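Local coordinates for spore germination protein B3 (Bacillus subtilis subsp. subtilis, PDB 3N54) that takes part, as a membrane lipoprotein of a spore germinant receptor, in the germination response to L-asparagine, glucose, fructose and potassium ions, at residues S164-A169 against G194-D199; K171-K174 against Y179-A182. One frame throughout, in Å; residues are numbered along the deposited sequence.

Contact 1. Residues S164-A169 against G194-D199; sequences SYLIQA and GFLSAD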
loop_
_atom_site.group_PDB
_atom_site.type_symbol
_atom_site.label_atom_id
_atom_site.label_comp_id
_atom_site.label_asym_id
_atom_site.label_seq_id
_atom_site.Cartn_x
_atom_site.Cartn_y
_atom_site.Cartn_z
ATOM N N SER A 164 0.788 -9.902 -5.260
ATOM C CA SER A 164 -0.127 -8.841 -4.890
ATOM C C SER A 164 0.300 -8.417 -3.492
ATOM O O SER A 164 0.841 -9.220 -2.733
ATOM C CB SER A 164 -1.578 -9.311 -4.889
ATOM O OG SER A 164 -2.048 -9.566 -6.202
ATOM N N TYR A 165 0.071 -7.159 -3.145
ATOM C CA TYR A 165 0.491 -6.653 -1.839
ATOM C C TYR A 165 -0.253 -5.387 -1.448
ATOM O O TYR A 165 -0.958 -4.782 -2.262
ATOM C CB TYR A 165 2.004 -6.388 -1.830
ATOM C CG TYR A 165 2.467 -5.412 -2.882
ATOM C CD1 TYR A 165 2.749 -5.840 -4.173
ATOM C CD2 TYR A 165 2.623 -4.060 -2.589
ATOM C CE1 TYR A 165 3.176 -4.948 -5.146
ATOM C CE2 TYR A 165 3.044 -3.158 -3.557
ATOM C CZ TYR A 165 3.322 -3.608 -4.832
ATOM O OH TYR A 165 3.743 -2.723 -5.799
ATOM N N LEU A 166 -0.088 -5.002 -0.187
ATOM C CA LEU A 166 -0.712 -3.806 0.333
ATOM C C LEU A 166 0.313 -2.679 0.449
ATOM O O LEU A 166 1.499 -2.913 0.637
ATOM C CB LEU A 166 -1.345 -4.081 1.697
ATOM C CG LEU A 166 -2.457 -5.137 1.771
ATOM C CD1 LEU A 166 -2.899 -5.353 3.219
ATOM C CD2 LEU A 166 -3.652 -4.770 0.891
ATOM N N ILE A 167 -0.182 -1.457 0.336
ATOM C CA ILE A 167 0.605 -0.255 0.489
ATOM C C ILE A 167 -0.185 0.696 1.393
ATOM O O ILE A 167 -1.370 0.912 1.162
ATOM C CB ILE A 167 0.866 0.379 -0.880
ATOM C CG1 ILE A 167 1.611 1.707 -0.743
ATOM C CG2 ILE A 167 -0.439 0.591 -1.613
ATOM C CD1 ILE A 167 2.035 2.297 -2.090
ATOM N N GLN A 168 0.459 1.246 2.420
ATOM C CA GLN A 168 -0.190 2.193 3.330
ATOM C C GLN A 168 -0.828 3.337 2.557
ATOM O O GLN A 168 -0.191 3.922 1.696
ATOM C CB GLN A 168 0.815 2.791 4.318
ATOM C CG GLN A 168 0.214 3.833 5.269
ATOM C CD GLN A 168 -0.793 3.234 6.225
ATOM O OE1 GLN A 168 -0.462 2.332 6.989
ATOM N NE2 GLN A 168 -2.027 3.746 6.205
ATOM N N ALA A 169 -2.076 3.661 2.881
ATOM C CA ALA A 169 -2.771 4.765 2.230
ATOM C C ALA A 169 -2.824 5.985 3.142
ATOM O O ALA A 169 -2.838 5.848 4.365
ATOM C CB ALA A 169 -4.172 4.344 1.826
ATOM N N GLY A 194 -8.181 -1.545 -5.439
ATOM C CA GLY A 194 -9.086 -1.058 -4.400
ATOM C C GLY A 194 -8.348 -0.640 -3.144
ATOM O O GLY A 194 -7.123 -0.748 -3.077
ATOM N N PHE A 195 -9.105 -0.165 -2.158
ATOM C CA PHE A 195 -8.575 0.205 -0.847
ATOM C C PHE A 195 -9.278 -0.567 0.268
ATOM O O PHE A 195 -10.447 -0.914 0.161
ATOM C CB PHE A 195 -8.803 1.688 -0.549
ATOM C CG PHE A 195 -7.980 2.626 -1.378
ATOM C CD1 PHE A 195 -6.721 3.023 -0.953
ATOM C CD2 PHE A 195 -8.480 3.145 -2.561
ATOM C CE1 PHE A 195 -5.969 3.912 -1.703
ATOM C CE2 PHE A 195 -7.732 4.026 -3.316
ATOM C CZ PHE A 195 -6.477 4.412 -2.887
ATOM N N LEU A 196 -8.541 -0.816 1.340
ATOM C CA LEU A 196 -9.100 -1.332 2.566
ATOM C C LEU A 196 -9.114 -0.152 3.533
ATOM O O LEU A 196 -8.222 0.697 3.491
ATOM C CB LEU A 196 -8.257 -2.482 3.120
ATOM C CG LEU A 196 -8.241 -3.798 2.327
ATOM C CD1 LEU A 196 -7.393 -4.845 3.038
ATOM C CD2 LEU A 196 -9.648 -4.325 2.102
ATOM N N SER A 197 -10.125 -0.089 4.390
ATOM C CA SER A 197 -10.213 0.967 5.385
ATOM C C SER A 197 -9.182 0.718 6.475
ATOM O O SER A 197 -8.600 -0.366 6.549
ATOM C CB SER A 197 -11.616 1.012 6.001
ATOM O OG SER A 197 -11.913 -0.191 6.692
ATOM N N ALA A 198 -8.965 1.724 7.318
ATOM C CA ALA A 198 -8.083 1.597 8.473
ATOM C C ALA A 198 -8.498 0.418 9.346
ATOM O O ALA A 198 -7.650 -0.371 9.752
ATOM C CB ALA A 198 -8.094 2.885 9.290
ATOM N N ASP A 199 -9.798 0.310 9.645
ATOM C CA ASP A 199 -10.313 -0.792 10.466
ATOM C C ASP A 199 -10.077 -2.144 9.796
ATOM O O ASP A 199 -9.632 -3.090 10.441
ATOM C CB ASP A 199 -11.813 -0.623 10.760
ATOM C CG ASP A 199 -12.104 0.450 11.807
ATOM O OD1 ASP A 199 -11.176 0.897 12.513
ATOM O OD2 ASP A 199 -13.285 0.838 11.939
#
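A169 and F195 meet where the methyl CB of the alanine rests against the edge of the phenyl ring, near its plane, 4.0 Å from CE1 and equally near CD1. The ring gets there because F195 CG stands beside the backbone N, anti to the carbonyl carbon (chi1 -70°). The second touch is leucine to leucine: L166 CD2 approaches L196 CD1 to 4.3 Å, one branch methyl against another.

No hydrogen bond crosses between 164-169 and 194-199, and the closest CA pair, A169 and F195, is 8.0 Å apart. Both facts fit the topology: strands 165-172 and 191-196 flank strand 177-186 in a mixed five-stranded sheet, antiparallel to it on either side, so their side chains reach each other across the middle strand. I184 of that strand touches both L166 and L196.

On one face of the sheet both leucines are buried, with M147 against L166 and with T201 and L204 of helix 198-208 against L196. On the other, A169 is buried but F195 partly exposed, so this pair is more open, though its touch is the shorter one; E79, R83 and R110 border the ring, and a bound sulfate, probably from the crystallisation liquor, lies about 5 Å from its side chain. On the face away from the ring, Q168 folds its amide back on its own strand: NE2 donates to A169 O at 2.9 Å with an N-H...O angle of 175°, the oxygen lying in the amide plane. Beyond L196 the chain leaves the sheet, S197 serving as N-cap of helix 198-208.

Contact 2. Residues K171-K174 against Y179-A182; sequences KNEK and YDGA
The backbones of K171 and D180 face each other across a beta hairpin, their CA atoms 6.0 Å apart, and no direct hydrogen bond joins 171-174 to 179-182; the chain turns aside at E173, the centre of an inverse gamma turn. K171 and D180 run side by side in the same direction, each with CG anti to its own N (chi1 -178° in the lysine). The aliphatic part of the lysine does the touching: its CD lies 3.2 Å from D180 OD2. A bend at chi4 then carries the ammonium away from the carboxylate, and K171 NZ remains 5.2 Å from D180 OD2, too far for a salt bridge. That oxygen is instead paired with NE of R110, which the K171 side chain also touches.

E173 brings a second carboxylate, turned 65° from the first, with its OE1 4.1 Å from D180 OD2. A water bonded to E173 OE1 at 2.9 Å can also donate, over a longer 3.3 Å, to Y179 O, linking the two segments indirectly. The two carboxylates would be expected to repel; the salt bridge of D180 to R110 probably offsets part of this, and the water bonded to E173 OE1 may ease it further.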
loop_
_atom_site.group_PDB
_atom_site.type_symbol
_atom_site.label_atom_id
_atom_site.label_comp_id
_atom_site.label_asym_id
_atom_site.label_seq_id
_atom_site.Cartn_x
_atom_site.Cartn_y
_atom_site.Cartn_z
ATOM N N LYS A 171 -4.825 10.050 3.375
ATOM C CA LYS A 171 -5.919 10.860 2.853
ATOM C C LYS A 171 -5.902 12.239 3.472
ATOM O O LYS A 171 -5.690 12.385 4.678
ATOM C CB LYS A 171 -7.267 10.188 3.123
ATOM C CG LYS A 171 -8.491 10.945 2.568
ATOM C CD LYS A 171 -9.749 10.081 2.634
ATOM C CE LYS A 171 -10.984 10.796 2.088
ATOM N NZ LYS A 171 -11.609 11.718 3.081
ATOM N N ASN A 172 -6.123 13.244 2.633
ATOM C CA ASN A 172 -6.219 14.616 3.079
ATOM C C ASN A 172 -7.675 14.855 3.475
ATOM O O ASN A 172 -8.505 15.187 2.629
ATOM C CB ASN A 172 -5.764 15.560 1.958
ATOM C CG ASN A 172 -5.273 16.892 2.472
ATOM O OD1 ASN A 172 -4.885 17.020 3.632
ATOM N ND2 ASN A 172 -5.257 17.891 1.598
ATOM N N GLU A 173 -7.990 14.665 4.757
ATOM C CA GLU A 173 -9.377 14.768 5.249
ATOM C C GLU A 173 -9.771 16.201 5.615
ATOM O O GLU A 173 -10.287 16.455 6.709
ATOM C CB GLU A 173 -9.594 13.837 6.453
ATOM C CG GLU A 173 -9.245 12.373 6.168
ATOM C CD GLU A 173 -9.548 11.436 7.334
ATOM O OE1 GLU A 173 -9.106 10.264 7.278
ATOM O OE2 GLU A 173 -10.218 11.864 8.301
ATOM N N LYS A 174 -9.542 17.124 4.681
ATOM C CA LYS A 174 -9.856 18.544 4.863
ATOM C C LYS A 174 -9.454 19.069 6.258
ATOM O O LYS A 174 -10.303 19.570 7.002
ATOM C CB LYS A 174 -11.352 18.808 4.593
ATOM C CG LYS A 174 -11.786 18.697 3.114
ATOM C CD LYS A 174 -11.887 17.257 2.591
ATOM C CE LYS A 174 -13.018 16.469 3.249
ATOM N NZ LYS A 174 -13.073 15.075 2.722
ATOM N N TYR A 179 -3.292 8.810 8.038
ATOM C CA TYR A 179 -3.212 7.421 7.582
ATOM C C TYR A 179 -4.629 6.888 7.471
ATOM O O TYR A 179 -5.444 7.113 8.360
ATOM C CB TYR A 179 -2.378 6.557 8.522
ATOM C CG TYR A 179 -0.905 6.864 8.452
ATOM C CD1 TYR A 179 -0.179 6.596 7.298
ATOM C CD2 TYR A 179 -0.233 7.422 9.537
ATOM C CE1 TYR A 179 1.178 6.874 7.222
ATOM C CE2 TYR A 179 1.125 7.704 9.472
ATOM C CZ TYR A 179 1.823 7.428 8.312
ATOM O OH TYR A 179 3.166 7.710 8.240
ATOM N N ASP A 180 -4.926 6.205 6.370
ATOM C CA ASP A 180 -6.297 5.802 6.088
ATOM C C ASP A 180 -6.368 4.468 5.347
ATOM O O ASP A 180 -6.752 4.408 4.183
ATOM C CB ASP A 180 -6.981 6.917 5.284
ATOM C CG ASP A 180 -8.486 6.755 5.206
ATOM O OD1 ASP A 180 -9.057 6.014 6.031
ATOM O OD2 ASP A 180 -9.102 7.383 4.319
ATOM N N GLY A 181 -5.985 3.401 6.036
ATOM C CA GLY A 181 -6.049 2.060 5.475
ATOM C C GLY A 181 -4.928 1.740 4.500
ATOM O O GLY A 181 -3.804 2.206 4.661
ATOM N N ALA A 182 -5.250 0.950 3.481
ATOM C CA ALA A 182 -4.251 0.444 2.554
ATOM C C ALA A 182 -4.772 0.288 1.128
ATOM O O ALA A 182 -5.928 -0.044 0.914
ATOM C CB ALA A 182 -3.738 -0.901 3.056
HETATM O O HOH W 1 -8.669 7.748 8.574
#

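In the fold
Both contacts draw on strand 165-172 and belong to one sheet, with contact 2 nested inside the chain loop that contact 1 closes; their centres are 11 Å apart. Contact 1 lies near the centre of the chain and is mostly buried and wholly apolar across its segments, joining two strands that are not neighbours. Contact 2 is at the surface, inside a single hairpin, and works through charge and water. Strand 177-186, part of contact 2 and the middle strand between the two of contact 1, ties them together: A169 N lies 2.9 Å from G181 O and L196 N 2.8 Å from A182 O, both probable backbone hydrogen bonds. R110 borders both, touching F195 and pairing with D180.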